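Local coordinates for protein HTH-type transcriptional activator AmpR (PDB 5MMH) that activates transcription of the beta-lactamase gene ampC by binding its promoter directly, and recognises cell-wall-derived muropeptides through its effector-binding domain, at residues Gln94-Ser97 / Pro98-Leu102; Asp113-Pro116 / Leu117-Ala121; Met142-Ala145 / Ala146-Val150; Ala161-Ala165 / Ser166-Arg170; Ile169-Phe173 / Ala174-Ser178. All blocks are in the same frame, centred on the assembly; numbering follows the deposited sequence.

Contact 1: residues Gln94-Ser97 / Pro98-Leu102; sequences QLHS and PADLL
OD1 of Asp100 is gripped by two successive backbone amides: His96 N lies 2.9 Å from Asp100 OD1, with an N-H...O angle of 162°, and Ser97 N makes a longer, weak bond of 3.4 Å to the same Asp100 OD1. The first amide reaches the anti lone pair, the one turned away from the other carboxylate oxygen. Asp100 CG stands beside its own backbone N (chi1 -66°), which carries the carboxylate back over the preceding residues. The return bond runs from Asp100 N to Ser97 O, 3.0 Å, the donor lying above the carbonyl plane. Together these bonds fasten the start of the 3-10 segment 98-102 to the loop leaving helix 89-93, within the LysR-type effector-binding domain. Ala99 N makes only a weak bond to Ser97 OG. On the buried side, Leu95 CD2 touches Leu101 CD2 at 3.7 Å, the two side chains crossing at about a right angle, while the same Leu95 methyl meets Asp100 CB. Leu101 continues inward onto Trp115, Trp118 and Phe119 of helix 114-121.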
loop_
_atom_site.group_PDB
_atom_site.type_symbol
_atom_site.label_atom_id
_atom_site.label_comp_id
_atom_site.label_asym_id
_atom_site.label_seq_id
_atom_site.Cartn_x
_atom_site.Cartn_y
_atom_site.Cartn_z
ATOM N N GLN A 94 -4.676 -22.166 13.920
ATOM C CA GLN A 94 -5.078 -21.911 15.299
ATOM C C GLN A 94 -6.531 -21.471 15.441
ATOM O O GLN A 94 -7.012 -21.355 16.574
ATOM C CB GLN A 94 -4.154 -20.851 15.908
ATOM C CG GLN A 94 -2.686 -21.277 15.963
ATOM C CD GLN A 94 -1.730 -20.104 16.115
ATOM O OE1 GLN A 94 -1.801 -19.346 17.083
ATOM N NE2 GLN A 94 -0.819 -19.958 15.157
ATOM N N LEU A 95 -7.241 -21.220 14.344
ATOM C CA LEU A 95 -8.627 -20.771 14.403
ATOM C C LEU A 95 -9.566 -21.939 14.123
ATOM O O LEU A 95 -9.409 -22.642 13.119
ATOM C CB LEU A 95 -8.882 -19.645 13.399
ATOM C CG LEU A 95 -8.252 -18.281 13.651
ATOM C CD1 LEU A 95 -8.092 -17.571 12.334
ATOM C CD2 LEU A 95 -9.111 -17.452 14.604
ATOM N N HIS A 96 -10.538 -22.138 15.008
ATOM C CA HIS A 96 -11.568 -23.152 14.820
ATOM C C HIS A 96 -12.956 -22.556 14.675
ATOM O O HIS A 96 -13.754 -23.044 13.874
ATOM C CB HIS A 96 -11.554 -24.148 15.993
ATOM C CG HIS A 96 -10.177 -24.547 16.431
ATOM N ND1 HIS A 96 -9.793 -24.571 17.756
ATOM C CD2 HIS A 96 -9.089 -24.930 15.718
ATOM C CE1 HIS A 96 -8.531 -24.954 17.840
ATOM N NE2 HIS A 96 -8.079 -25.176 16.618
ATOM N N SER A 97 -13.263 -21.515 15.427
ATOM C CA SER A 97 -14.498 -20.765 15.300
ATOM C C SER A 97 -14.150 -19.288 15.218
ATOM O O SER A 97 -13.090 -18.864 15.697
ATOM C CB SER A 97 -15.428 -21.019 16.496
ATOM O OG SER A 97 -14.886 -20.458 17.684
ATOM N N PRO A 98 -15.019 -18.472 14.608
ATOM C CA PRO A 98 -14.791 -17.019 14.608
ATOM C C PRO A 98 -14.610 -16.423 15.999
ATOM O O PRO A 98 -14.059 -15.324 16.120
ATOM C CB PRO A 98 -16.052 -16.470 13.938
ATOM C CG PRO A 98 -16.488 -17.585 13.028
ATOM C CD PRO A 98 -16.166 -18.856 13.768
ATOM N N ALA A 99 -15.065 -17.122 17.049
ATOM C CA ALA A 99 -14.899 -16.607 18.407
ATOM C C ALA A 99 -13.431 -16.560 18.822
ATOM O O ALA A 99 -13.042 -15.699 19.624
ATOM C CB ALA A 99 -15.711 -17.450 19.391
ATOM N N ASP A 100 -12.605 -17.460 18.274
ATOM C CA ASP A 100 -11.162 -17.441 18.512
ATOM C C ASP A 100 -10.484 -16.161 18.030
ATOM O O ASP A 100 -9.325 -15.914 18.389
ATOM C CB ASP A 100 -10.494 -18.633 17.819
ATOM C CG ASP A 100 -10.898 -19.969 18.413
ATOM O OD1 ASP A 100 -10.818 -20.981 17.685
ATOM O OD2 ASP A 100 -11.266 -20.014 19.606
ATOM N N LEU A 101 -11.154 -15.357 17.204
ATOM C CA LEU A 101 -10.479 -14.223 16.582
ATOM C C LEU A 101 -10.033 -13.188 17.603
ATOM O O LEU A 101 -9.069 -12.457 17.350
ATOM C CB LEU A 101 -11.389 -13.569 15.552
ATOM C CG LEU A 101 -11.500 -14.311 14.230
ATOM C CD1 LEU A 101 -12.669 -13.730 13.468
ATOM C CD2 LEU A 101 -10.212 -14.171 13.443
ATOM N N LEU A 102 -10.711 -13.094 18.752
ATOM C CA LEU A 102 -10.324 -12.069 19.718
ATOM C C LEU A 102 -9.027 -12.401 20.453
ATOM O O LEU A 102 -8.549 -11.570 21.236
ATOM C CB LEU A 102 -11.459 -11.814 20.713
ATOM C CG LEU A 102 -12.691 -11.078 20.156
ATOM C CD1 LEU A 102 -13.727 -10.870 21.245
ATOM C CD2 LEU A 102 -12.337 -9.739 19.505
#

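Contact 2: residues Asp113-Pro116 / Leu117-Ala121; sequences DEWP and LWFQA
Leu117, Trp118, Phe119 and Gln120 each donate a backbone N-H to the carbonyl four residues earlier, in regular alpha-helical fashion, the straightest being Gln120 N to Pro116 O at 175° and 3.1 Å. Along one flank of this helix Trp115 and Phe119 lie one turn apart. The touching atoms of Trp115 belong to its six-membered ring: CE3 comes over one face of the Phe119 ring, 3.9 Å from Phe119 CZ. The six-membered ring of Trp115 and the Phe119 ring have centroids 5.5 Å apart and planes inclined at 42°, an oblique pair. Phe119 CG stands beside its backbone N (chi1 -81°), which leans the ring back toward the preceding turn and brings Phe119 CD2 to 3.4 Å from Trp115 O. Trp118 takes the other course, with CG opposite its backbone N, and meets Trp115 more loosely, Trp115 CZ3 to Trp118 CE3 being 4.4 Å. Both indole nitrogens are satisfied outside the helix, Trp115 NE1 by Leu107 O and Trp118 NE1 by Thr175 O, which limits the rotation of each ring. Leu117 CG lies 3.2 Å from Asp113 O, beside their backbone bond. Glu114 OE2 forms a salt bridge with Arg111. With its buried flank against strands 73-86 and 153-156, helix 114-121 is the connecting helix of a beta-alpha-beta unit between parallel strands 106-109 and 133-136.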
loop_
_atom_site.group_PDB
_atom_site.type_symbol
_atom_site.label_atom_id
_atom_site.label_comp_id
_atom_site.label_asym_id
_atom_site.label_seq_id
_atom_site.Cartn_x
_atom_site.Cartn_y
_atom_site.Cartn_z
ATOM N N ASP A 113 -16.341 0.335 11.097
ATOM C CA ASP A 113 -17.444 -0.574 11.360
ATOM C C ASP A 113 -17.354 -1.878 10.574
ATOM O O ASP A 113 -18.319 -2.641 10.552
ATOM C CB ASP A 113 -18.782 0.123 11.089
ATOM C CG ASP A 113 -19.197 1.054 12.230
ATOM O OD1 ASP A 113 -19.248 2.285 12.014
ATOM O OD2 ASP A 113 -19.447 0.553 13.352
ATOM N N GLU A 114 -16.215 -2.174 9.962
ATOM C CA GLU A 114 -16.132 -3.382 9.154
ATOM C C GLU A 114 -16.079 -4.630 10.030
ATOM O O GLU A 114 -16.787 -5.610 9.771
ATOM C CB GLU A 114 -14.919 -3.306 8.235
ATOM C CG GLU A 114 -14.973 -2.148 7.239
ATOM C CD GLU A 114 -13.789 -2.156 6.259
ATOM O OE1 GLU A 114 -12.774 -2.824 6.553
ATOM O OE2 GLU A 114 -13.874 -1.508 5.189
ATOM N N TRP A 115 -15.248 -4.613 11.078
ATOM C CA TRP A 115 -15.170 -5.769 11.971
ATOM C C TRP A 115 -16.467 -6.044 12.726
ATOM O O TRP A 115 -16.874 -7.218 12.786
ATOM C CB TRP A 115 -13.999 -5.616 12.948
ATOM C CG TRP A 115 -12.717 -6.086 12.388
ATOM C CD1 TRP A 115 -11.709 -5.316 11.928
ATOM C CD2 TRP A 115 -12.314 -7.446 12.197
ATOM N NE1 TRP A 115 -10.689 -6.106 11.461
ATOM C CE2 TRP A 115 -11.036 -7.420 11.620
ATOM C CE3 TRP A 115 -12.914 -8.686 12.456
ATOM C CZ2 TRP A 115 -10.334 -8.580 11.302
ATOM C CZ3 TRP A 115 -12.221 -9.841 12.124
ATOM C CH2 TRP A 115 -10.940 -9.777 11.561
ATOM N N PRO A 116 -17.129 -5.064 13.359
ATOM C CA PRO A 116 -18.440 -5.377 13.951
ATOM C C PRO A 116 -19.445 -5.855 12.919
ATOM O O PRO A 116 -20.205 -6.790 13.196
ATOM C CB PRO A 116 -18.867 -4.056 14.613
ATOM C CG PRO A 116 -17.942 -3.024 14.108
ATOM C CD PRO A 116 -16.671 -3.719 13.742
ATOM N N LEU A 117 -19.448 -5.278 11.718
ATOM C CA LEU A 117 -20.368 -5.759 10.688
ATOM C C LEU A 117 -20.094 -7.209 10.343
ATOM O O LEU A 117 -21.029 -8.000 10.180
ATOM C CB LEU A 117 -20.274 -4.892 9.437
ATOM C CG LEU A 117 -21.149 -3.635 9.486
ATOM C CD1 LEU A 117 -20.948 -2.760 8.262
ATOM C CD2 LEU A 117 -22.609 -4.040 9.624
ATOM N N TRP A 118 -18.814 -7.587 10.251
ATOM C CA TRP A 118 -18.492 -8.957 9.879
ATOM C C TRP A 118 -18.849 -9.934 10.988
ATOM O O TRP A 118 -19.354 -11.028 10.710
ATOM C CB TRP A 118 -17.017 -9.086 9.535
ATOM C CG TRP A 118 -16.645 -10.472 9.067
ATOM C CD1 TRP A 118 -16.618 -10.913 7.777
ATOM C CD2 TRP A 118 -16.228 -11.580 9.878
ATOM N NE1 TRP A 118 -16.214 -12.221 7.729
ATOM C CE2 TRP A 118 -15.965 -12.655 9.005
ATOM C CE3 TRP A 118 -16.041 -11.766 11.254
ATOM C CZ2 TRP A 118 -15.541 -13.905 9.463
ATOM C CZ3 TRP A 118 -15.616 -13.013 11.711
ATOM C CH2 TRP A 118 -15.368 -14.059 10.820
ATOM N N PHE A 119 -18.563 -9.576 12.244
ATOM C CA PHE A 119 -18.929 -10.447 13.356
ATOM C C PHE A 119 -20.430 -10.721 13.351
ATOM O O PHE A 119 -20.865 -11.867 13.503
ATOM C CB PHE A 119 -18.485 -9.829 14.687
ATOM C CG PHE A 119 -17.021 -10.056 15.013
ATOM C CD1 PHE A 119 -16.422 -11.287 14.779
ATOM C CD2 PHE A 119 -16.244 -9.032 15.535
ATOM C CE1 PHE A 119 -15.073 -11.496 15.067
ATOM C CE2 PHE A 119 -14.896 -9.229 15.831
ATOM C CZ PHE A 119 -14.306 -10.461 15.596
ATOM N N GLN A 120 -21.236 -9.675 13.155
ATOM C CA GLN A 120 -22.670 -9.854 12.966
ATOM C C GLN A 120 -22.953 -10.915 11.917
ATOM O O GLN A 120 -23.594 -11.930 12.194
ATOM C CB GLN A 120 -23.300 -8.540 12.544
ATOM C CG GLN A 120 -23.629 -7.612 13.657
ATOM C CD GLN A 120 -24.612 -6.583 13.180
ATOM O OE1 GLN A 120 -25.050 -6.622 12.021
ATOM N NE2 GLN A 120 -24.978 -5.658 14.057
ATOM N N ALA A 121 -22.455 -10.699 10.700
ATOM C CA ALA A 121 -22.675 -11.662 9.627
ATOM C C ALA A 121 -22.274 -13.077 10.031
ATOM O O ALA A 121 -22.829 -14.051 9.512
ATOM C CB ALA A 121 -21.914 -11.228 8.378
#

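Contact 3: residues Met142-Ala145 / Ala146-Val150; sequences MLEA and ARQGV
Glu144 and Gln148, one turn apart, bring their side chains together near the end of helix 139-147. Gln148 NE2 is modelled 2.5 Å from Glu144 OE1, shorter than a normal N-H...O bond, so the exact placement of the two ends is doubtful. A bend at chi2 (68°) turns the Glu144 carboxylate toward Gln148. Backbone bonds carry the helix to its end, with Arg147 N 2.7 Å from Leu143 O. Termination is a Schellman motif: Val150 N bonds to Ala145 O at 3.1 Å and Gly149 N to Ala146 O at 3.0 Å, Gly149 being the C-prime residue with positive phi. The apolar pair is Ala145 CB and Val150 CB, 4.3 Å apart. As to charge, Glu144 OE2 stays 4.4 Å from Arg147 NE, too far for a salt bridge, whereas Glu144 OE1 forms one with Arg162 of the second subunit. That salt bridge ties the last turn of the helix to the dimer interface, and the arginine would be expected to favour the ionised form of Glu144.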
loop_
_atom_site.group_PDB
_atom_site.type_symbol
_atom_site.label_atom_id
_atom_site.label_comp_id
_atom_site.label_asym_id
_atom_site.label_seq_id
_atom_site.Cartn_x
_atom_site.Cartn_y
_atom_site.Cartn_z
ATOM N N MET A 142 -2.091 -4.065 4.854
ATOM C CA MET A 142 -2.761 -4.951 5.801
ATOM C C MET A 142 -2.504 -6.424 5.489
ATOM O O MET A 142 -2.350 -7.237 6.411
ATOM C CB MET A 142 -4.263 -4.668 5.798
ATOM C CG MET A 142 -5.055 -5.572 6.721
ATOM S SD MET A 142 -6.843 -5.636 6.395
ATOM C CE MET A 142 -7.341 -3.930 6.663
ATOM N N LEU A 143 -2.446 -6.792 4.200
ATOM C CA LEU A 143 -2.259 -8.201 3.855
ATOM C C LEU A 143 -0.809 -8.629 4.011
ATOM O O LEU A 143 -0.533 -9.768 4.405
ATOM C CB LEU A 143 -2.738 -8.472 2.431
ATOM C CG LEU A 143 -4.133 -9.104 2.387
ATOM C CD1 LEU A 143 -4.124 -10.453 3.086
ATOM C CD2 LEU A 143 -5.175 -8.186 3.024
ATOM N N GLU A 144 0.125 -7.735 3.680
ATOM C CA GLU A 144 1.531 -7.969 3.985
ATOM C C GLU A 144 1.752 -8.150 5.489
ATOM O O GLU A 144 2.491 -9.049 5.906
ATOM C CB GLU A 144 2.378 -6.819 3.437
ATOM C CG GLU A 144 3.860 -6.937 3.758
ATOM C CD GLU A 144 4.541 -8.093 3.045
ATOM O OE1 GLU A 144 5.601 -8.556 3.535
ATOM O OE2 GLU A 144 4.035 -8.518 1.979
ATOM N N ALA A 145 1.103 -7.328 6.324
ATOM C CA ALA A 145 1.201 -7.543 7.768
ATOM C C ALA A 145 0.636 -8.898 8.161
ATOM O O ALA A 145 1.198 -9.590 9.016
ATOM C CB ALA A 145 0.474 -6.439 8.532
ATOM N N ALA A 146 -0.478 -9.297 7.544
ATOM C CA ALA A 146 -1.071 -10.590 7.856
ATOM C C ALA A 146 -0.174 -11.723 7.393
ATOM O O ALA A 146 -0.023 -12.724 8.096
ATOM C CB ALA A 146 -2.450 -10.707 7.208
ATOM N N ARG A 147 0.418 -11.590 6.206
ATOM C CA ARG A 147 1.402 -12.566 5.745
ATOM C C ARG A 147 2.476 -12.822 6.802
ATOM O O ARG A 147 2.814 -13.975 7.101
ATOM C CB ARG A 147 2.056 -12.077 4.448
ATOM C CG ARG A 147 2.898 -13.142 3.730
ATOM C CD ARG A 147 2.238 -13.551 2.479
ATOM N NE ARG A 147 2.525 -12.632 1.377
ATOM C CZ ARG A 147 2.156 -12.813 0.110
ATOM N NH1 ARG A 147 2.486 -11.909 -0.788
ATOM N NH2 ARG A 147 1.416 -13.861 -0.228
ATOM N N GLN A 148 3.038 -11.748 7.362
ATOM C CA GLN A 148 4.117 -11.833 8.338
ATOM C C GLN A 148 3.638 -12.218 9.736
ATOM O O GLN A 148 4.411 -12.104 10.691
ATOM C CB GLN A 148 4.873 -10.499 8.388
ATOM C CG GLN A 148 5.879 -10.329 7.255
ATOM C CD GLN A 148 6.408 -8.907 7.135
ATOM O OE1 GLN A 148 6.793 -8.282 8.128
ATOM N NE2 GLN A 148 6.445 -8.395 5.910
ATOM N N GLY A 149 2.383 -12.646 9.885
ATOM C CA GLY A 149 1.891 -13.168 11.149
ATOM C C GLY A 149 1.516 -12.135 12.185
ATOM O O GLY A 149 1.247 -12.502 13.334
ATOM N N VAL A 150 1.474 -10.856 11.821
ATOM C CA VAL A 150 1.173 -9.817 12.796
ATOM C C VAL A 150 -0.261 -9.921 13.308
ATOM O O VAL A 150 -0.532 -9.635 14.482
ATOM C CB VAL A 150 1.469 -8.451 12.161
ATOM C CG1 VAL A 150 1.154 -7.346 13.106
ATOM C CG2 VAL A 150 2.955 -8.396 11.717
#

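Contact 4: residues Ala161-Ala165 / Ser166-Arg170; sequences ARQLA and SESIR
Gln163 O is the acceptor round which the C-terminal end of helix 161-165 is closed, in a Schellman motif with Glu167 at positive phi. Ser166 OG donates to Gln163 O at 2.8 Å; with chi1 at 74°, Ser166 OG sits between its own backbone N and carbonyl carbon, turned back over the last turn. Two bonds define the motif: a weak one from Ser168 N to Gln163 O, 2.9 Å at only 125°, and one from Glu167 N to Leu164 O, 2.9 Å, from above the carbonyl plane. Ser166 N meets Arg162 O at 2.7 Å. Beyond the backbone, Ile169 CG1 packs 3.9 Å from Gln163 CB, and Leu164 CD2 lies 4.0 Å from Ile169 CD1. That apolar pair is backed by Leu86 of strand 73-86, and Ile169 also by Leu143 of helix 139-147. Polar side chains face the dimer partner: Arg162 packs on Gln148, and Gln163 on Arg147, of the second subunit. A single water spans the turn, donating to both Leu164 O and Ile169 O, the latter 2.9 Å from the water oxygen.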
loop_
_atom_site.group_PDB
_atom_site.type_symbol
_atom_site.label_atom_id
_atom_site.label_comp_id
_atom_site.label_asym_id
_atom_site.label_seq_id
_atom_site.Cartn_x
_atom_site.Cartn_y
_atom_site.Cartn_z
ATOM N N ALA A 161 -6.590 -12.789 -5.012
ATOM C CA ALA A 161 -6.875 -14.095 -5.590
ATOM C C ALA A 161 -5.596 -14.868 -5.857
ATOM O O ALA A 161 -5.507 -16.065 -5.564
ATOM C CB ALA A 161 -7.660 -13.912 -6.883
ATOM N N ARG A 162 -4.611 -14.202 -6.454
ATOM C CA ARG A 162 -3.305 -14.804 -6.682
ATOM C C ARG A 162 -2.754 -15.419 -5.405
ATOM O O ARG A 162 -2.425 -16.612 -5.355
ATOM C CB ARG A 162 -2.347 -13.741 -7.214
ATOM C CG ARG A 162 -2.157 -13.745 -8.714
ATOM C CD ARG A 162 -0.697 -13.735 -9.007
ATOM N NE ARG A 162 -0.365 -13.171 -10.315
ATOM C CZ ARG A 162 0.874 -12.981 -10.764
ATOM N NH1 ARG A 162 1.905 -13.308 -10.001
ATOM N NH2 ARG A 162 1.062 -12.459 -11.962
ATOM N N GLN A 163 -2.636 -14.598 -4.360
ATOM C CA GLN A 163 -2.140 -15.072 -3.075
ATOM C C GLN A 163 -2.920 -16.292 -2.595
ATOM O O GLN A 163 -2.333 -17.307 -2.204
ATOM C CB GLN A 163 -2.210 -13.935 -2.057
ATOM C CG GLN A 163 -1.185 -12.826 -2.335
ATOM C CD GLN A 163 -1.705 -11.695 -3.233
ATOM O OE1 GLN A 163 -2.746 -11.813 -3.901
ATOM N NE2 GLN A 163 -0.962 -10.589 -3.256
ATOM N N LEU A 164 -4.247 -16.225 -2.656
ATOM C CA LEU A 164 -5.045 -17.357 -2.205
ATOM C C LEU A 164 -4.800 -18.590 -3.075
ATOM O O LEU A 164 -4.606 -19.692 -2.551
ATOM C CB LEU A 164 -6.526 -16.981 -2.192
ATOM C CG LEU A 164 -6.937 -15.980 -1.117
ATOM C CD1 LEU A 164 -8.119 -15.136 -1.569
ATOM C CD2 LEU A 164 -7.228 -16.704 0.207
ATOM N N ALA A 165 -4.778 -18.417 -4.405
ATOM C CA ALA A 165 -4.551 -19.548 -5.306
ATOM C C ALA A 165 -3.136 -20.105 -5.181
ATOM O O ALA A 165 -2.934 -21.312 -5.356
ATOM C CB ALA A 165 -4.826 -19.143 -6.753
ATOM N N SER A 166 -2.150 -19.250 -4.883
ATOM C CA SER A 166 -0.798 -19.710 -4.581
ATOM C C SER A 166 -0.681 -20.301 -3.183
ATOM O O SER A 166 0.394 -20.807 -2.833
ATOM C CB SER A 166 0.201 -18.561 -4.723
ATOM O OG SER A 166 0.075 -17.657 -3.630
ATOM N N GLU A 167 -1.758 -20.252 -2.396
ATOM C CA GLU A 167 -1.826 -20.677 -0.999
ATOM C C GLU A 167 -0.908 -19.873 -0.085
ATOM O O GLU A 167 -0.699 -20.256 1.078
ATOM C CB GLU A 167 -1.531 -22.174 -0.841
ATOM C CG GLU A 167 -2.739 -23.075 -1.070
ATOM C CD GLU A 167 -2.406 -24.551 -0.902
ATOM O OE1 GLU A 167 -1.607 -25.085 -1.704
ATOM O OE2 GLU A 167 -2.931 -25.173 0.046
ATOM N N SER A 168 -0.369 -18.752 -0.564
ATOM C CA SER A 168 0.471 -17.930 0.297
ATOM C C SER A 168 -0.321 -17.249 1.410
ATOM O O SER A 168 0.277 -16.886 2.428
ATOM C CB SER A 168 1.248 -16.906 -0.540
ATOM O OG SER A 168 0.434 -15.828 -0.961
ATOM N N ILE A 169 -1.645 -17.083 1.263
ATOM C CA ILE A 169 -2.501 -16.735 2.395
ATOM C C ILE A 169 -3.790 -17.545 2.335
ATOM O O ILE A 169 -4.158 -18.112 1.303
ATOM C CB ILE A 169 -2.847 -15.231 2.497
ATOM C CG1 ILE A 169 -3.799 -14.825 1.393
ATOM C CG2 ILE A 169 -1.595 -14.348 2.514
ATOM C CD1 ILE A 169 -4.895 -13.962 1.940
ATOM N N ARG A 170 -4.490 -17.579 3.468
ATOM C CA ARG A 170 -5.597 -18.495 3.660
ATOM C C ARG A 170 -6.861 -17.743 4.044
ATOM O O ARG A 170 -6.819 -16.681 4.669
ATOM C CB ARG A 170 -5.269 -19.557 4.726
ATOM C CG ARG A 170 -4.099 -20.461 4.328
ATOM C CD ARG A 170 -4.214 -21.896 4.862
ATOM N NE ARG A 170 -5.210 -22.678 4.134
ATOM C CZ ARG A 170 -6.421 -22.983 4.600
ATOM N NH1 ARG A 170 -6.792 -22.587 5.815
ATOM N NH2 ARG A 170 -7.261 -23.694 3.852
HETATM O O HOH W 1 -5.538 -20.421 0.243
#

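Contact 5: residues Ile169-Phe173 / Ala174-Ser178; sequences IRRPF and ATEVS
Arg171 reaches along the chain to Ala174 and Glu176 with a side chain stretched almost straight: CG lies opposite the backbone N (chi1 -178°), and the next two torsions are also near 180°. Its CB points toward the residues that follow, and the extended CG and CD carry the guanidinium out to them. NE comes first. It donates to Phe173 O at 3.2 Å, the carbonyl oxygen lying in the guanidinium plane and the donor in the carbonyl plane, a flat and fairly straight bond of 155°. Past CZ, NH2 has two acceptors. Arg171 NH2 bonds to Ala174 O at 3.2 Å, reaching that carbonyl from above its plane, and to Glu176 OE2 at 3.3 Å, the latter a salt bridge with a 172° angle. Glu176 OE2 uses its anti lone pair, and the guanidinium and carboxylate planes are nearly coplanar although the two side chains cross at about a right angle. Arg171 NH1 stays 3.9 Å from Glu176 OE2. Phe173 O and Glu176 OE2, both near the guanidinium plane, hold its orientation, and Ala174 O adds a third, tilted bond. All this lies in the effector-binding domain, in the loop between helix 161-165 and strand 181-187. The Arg171 side chain touches Thr84 of strand 73-86 and Leu164 of helix 161-165, while Phe173 packs on Trp118 of helix 114-121, and Thr175 O accepts bonds from Trp118 NE1 and Thr84 OG1.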
loop_
_atom_site.group_PDB
_atom_site.type_symbol
_atom_site.label_atom_id
_atom_site.label_comp_id
_atom_site.label_asym_id
_atom_site.label_seq_id
_atom_site.Cartn_x
_atom_site.Cartn_y
_atom_site.Cartn_z
ATOM N N ILE A 169 -1.645 -17.083 1.263
ATOM C CA ILE A 169 -2.501 -16.735 2.395
ATOM C C ILE A 169 -3.790 -17.545 2.335
ATOM O O ILE A 169 -4.158 -18.112 1.303
ATOM C CB ILE A 169 -2.847 -15.231 2.497
ATOM C CG1 ILE A 169 -3.799 -14.825 1.393
ATOM C CG2 ILE A 169 -1.595 -14.348 2.514
ATOM C CD1 ILE A 169 -4.895 -13.962 1.940
ATOM N N ARG A 170 -4.490 -17.579 3.468
ATOM C CA ARG A 170 -5.597 -18.495 3.660
ATOM C C ARG A 170 -6.861 -17.743 4.044
ATOM O O ARG A 170 -6.819 -16.681 4.669
ATOM C CB ARG A 170 -5.269 -19.557 4.726
ATOM C CG ARG A 170 -4.099 -20.461 4.328
ATOM C CD ARG A 170 -4.214 -21.896 4.862
ATOM N NE ARG A 170 -5.210 -22.678 4.134
ATOM C CZ ARG A 170 -6.421 -22.983 4.600
ATOM N NH1 ARG A 170 -6.792 -22.587 5.815
ATOM N NH2 ARG A 170 -7.261 -23.694 3.852
ATOM N N ARG A 171 -7.989 -18.317 3.645
ATOM C CA ARG A 171 -9.315 -17.875 4.057
ATOM C C ARG A 171 -9.866 -18.878 5.061
ATOM O O ARG A 171 -10.297 -19.971 4.663
ATOM C CB ARG A 171 -10.240 -17.771 2.843
ATOM C CG ARG A 171 -11.636 -17.273 3.176
ATOM C CD ARG A 171 -12.455 -17.118 1.916
ATOM N NE ARG A 171 -13.804 -16.669 2.219
ATOM C CZ ARG A 171 -14.588 -16.064 1.338
ATOM N NH1 ARG A 171 -14.150 -15.843 0.104
ATOM N NH2 ARG A 171 -15.801 -15.669 1.696
ATOM N N PRO A 172 -9.863 -18.574 6.364
ATOM C CA PRO A 172 -10.283 -19.582 7.352
ATOM C C PRO A 172 -11.783 -19.775 7.497
ATOM O O PRO A 172 -12.189 -20.855 7.948
ATOM C CB PRO A 172 -9.680 -19.062 8.668
ATOM C CG PRO A 172 -9.415 -17.606 8.428
ATOM C CD PRO A 172 -9.079 -17.489 6.981
ATOM N N PHE A 173 -12.618 -18.785 7.164
ATOM C CA PHE A 173 -14.064 -18.910 7.328
ATOM C C PHE A 173 -14.793 -18.547 6.040
ATOM O O PHE A 173 -14.270 -17.837 5.174
ATOM C CB PHE A 173 -14.593 -18.023 8.458
ATOM C CG PHE A 173 -13.802 -18.129 9.729
ATOM C CD1 PHE A 173 -13.853 -19.281 10.504
ATOM C CD2 PHE A 173 -12.997 -17.080 10.147
ATOM C CE1 PHE A 173 -13.123 -19.378 11.683
ATOM C CE2 PHE A 173 -12.259 -17.170 11.321
ATOM C CZ PHE A 173 -12.321 -18.321 12.091
ATOM N N ALA A 174 -16.035 -19.023 5.944
ATOM C CA ALA A 174 -16.884 -18.744 4.791
ATOM C C ALA A 174 -17.593 -17.395 4.877
ATOM O O ALA A 174 -17.927 -16.811 3.838
ATOM C CB ALA A 174 -17.922 -19.858 4.623
ATOM N N THR A 175 -17.824 -16.888 6.084
ATOM C CA THR A 175 -18.623 -15.681 6.254
ATOM C C THR A 175 -18.020 -14.495 5.499
ATOM O O THR A 175 -16.815 -14.223 5.602
ATOM C CB THR A 175 -18.746 -15.358 7.746
ATOM O OG1 THR A 175 -19.400 -16.436 8.421
ATOM C CG2 THR A 175 -19.566 -14.096 7.959
ATOM N N GLU A 176 -18.864 -13.802 4.725
ATOM C CA GLU A 176 -18.556 -12.516 4.103
ATOM C C GLU A 176 -19.480 -11.448 4.668
ATOM O O GLU A 176 -20.509 -11.745 5.277
ATOM C CB GLU A 176 -18.756 -12.528 2.582
ATOM C CG GLU A 176 -17.994 -13.545 1.802
ATOM C CD GLU A 176 -18.305 -13.453 0.332
ATOM O OE1 GLU A 176 -19.361 -12.874 -0.004
ATOM O OE2 GLU A 176 -17.511 -13.959 -0.489
ATOM N N VAL A 177 -19.131 -10.194 4.398
ATOM C CA VAL A 177 -20.025 -9.068 4.622
ATOM C C VAL A 177 -19.798 -8.056 3.512
ATOM O O VAL A 177 -18.654 -7.773 3.132
ATOM C CB VAL A 177 -19.814 -8.436 6.012
ATOM C CG1 VAL A 177 -18.337 -7.980 6.199
ATOM C CG2 VAL A 177 -20.771 -7.286 6.213
ATOM N N SER A 178 -20.893 -7.509 2.997
ATOM C CA SER A 178 -20.884 -6.582 1.871
ATOM C C SER A 178 -20.943 -5.168 2.420
ATOM O O SER A 178 -21.991 -4.730 2.898
ATOM C CB SER A 178 -22.078 -6.839 0.947
ATOM O OG SER A 178 -21.855 -7.919 0.057
#

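How the contacts relate
Along the chain contacts 1 to 4 follow in series, and contact 5 begins on the stretch where contact 4 ends, sharing Ile169 and Arg170; all lie in the LysR-type effector-binding domain. Contacts 1, 2 and 5 form one cluster: the centres of contacts 1 and 5, and of 2 and 5, are about 12 Å apart, those of 1 and 2 about 15 Å, and Phe173, Leu101 and Trp118 pack together where they meet. Contacts 3 and 4, about 13 Å apart between centres, join through Leu143 and Ile169, and both touch the second subunit. The segment 169-178 therefore links the helix ends at the dimer interface to helix 114-121, running beside strand 73-86 of the six-stranded mixed sheet.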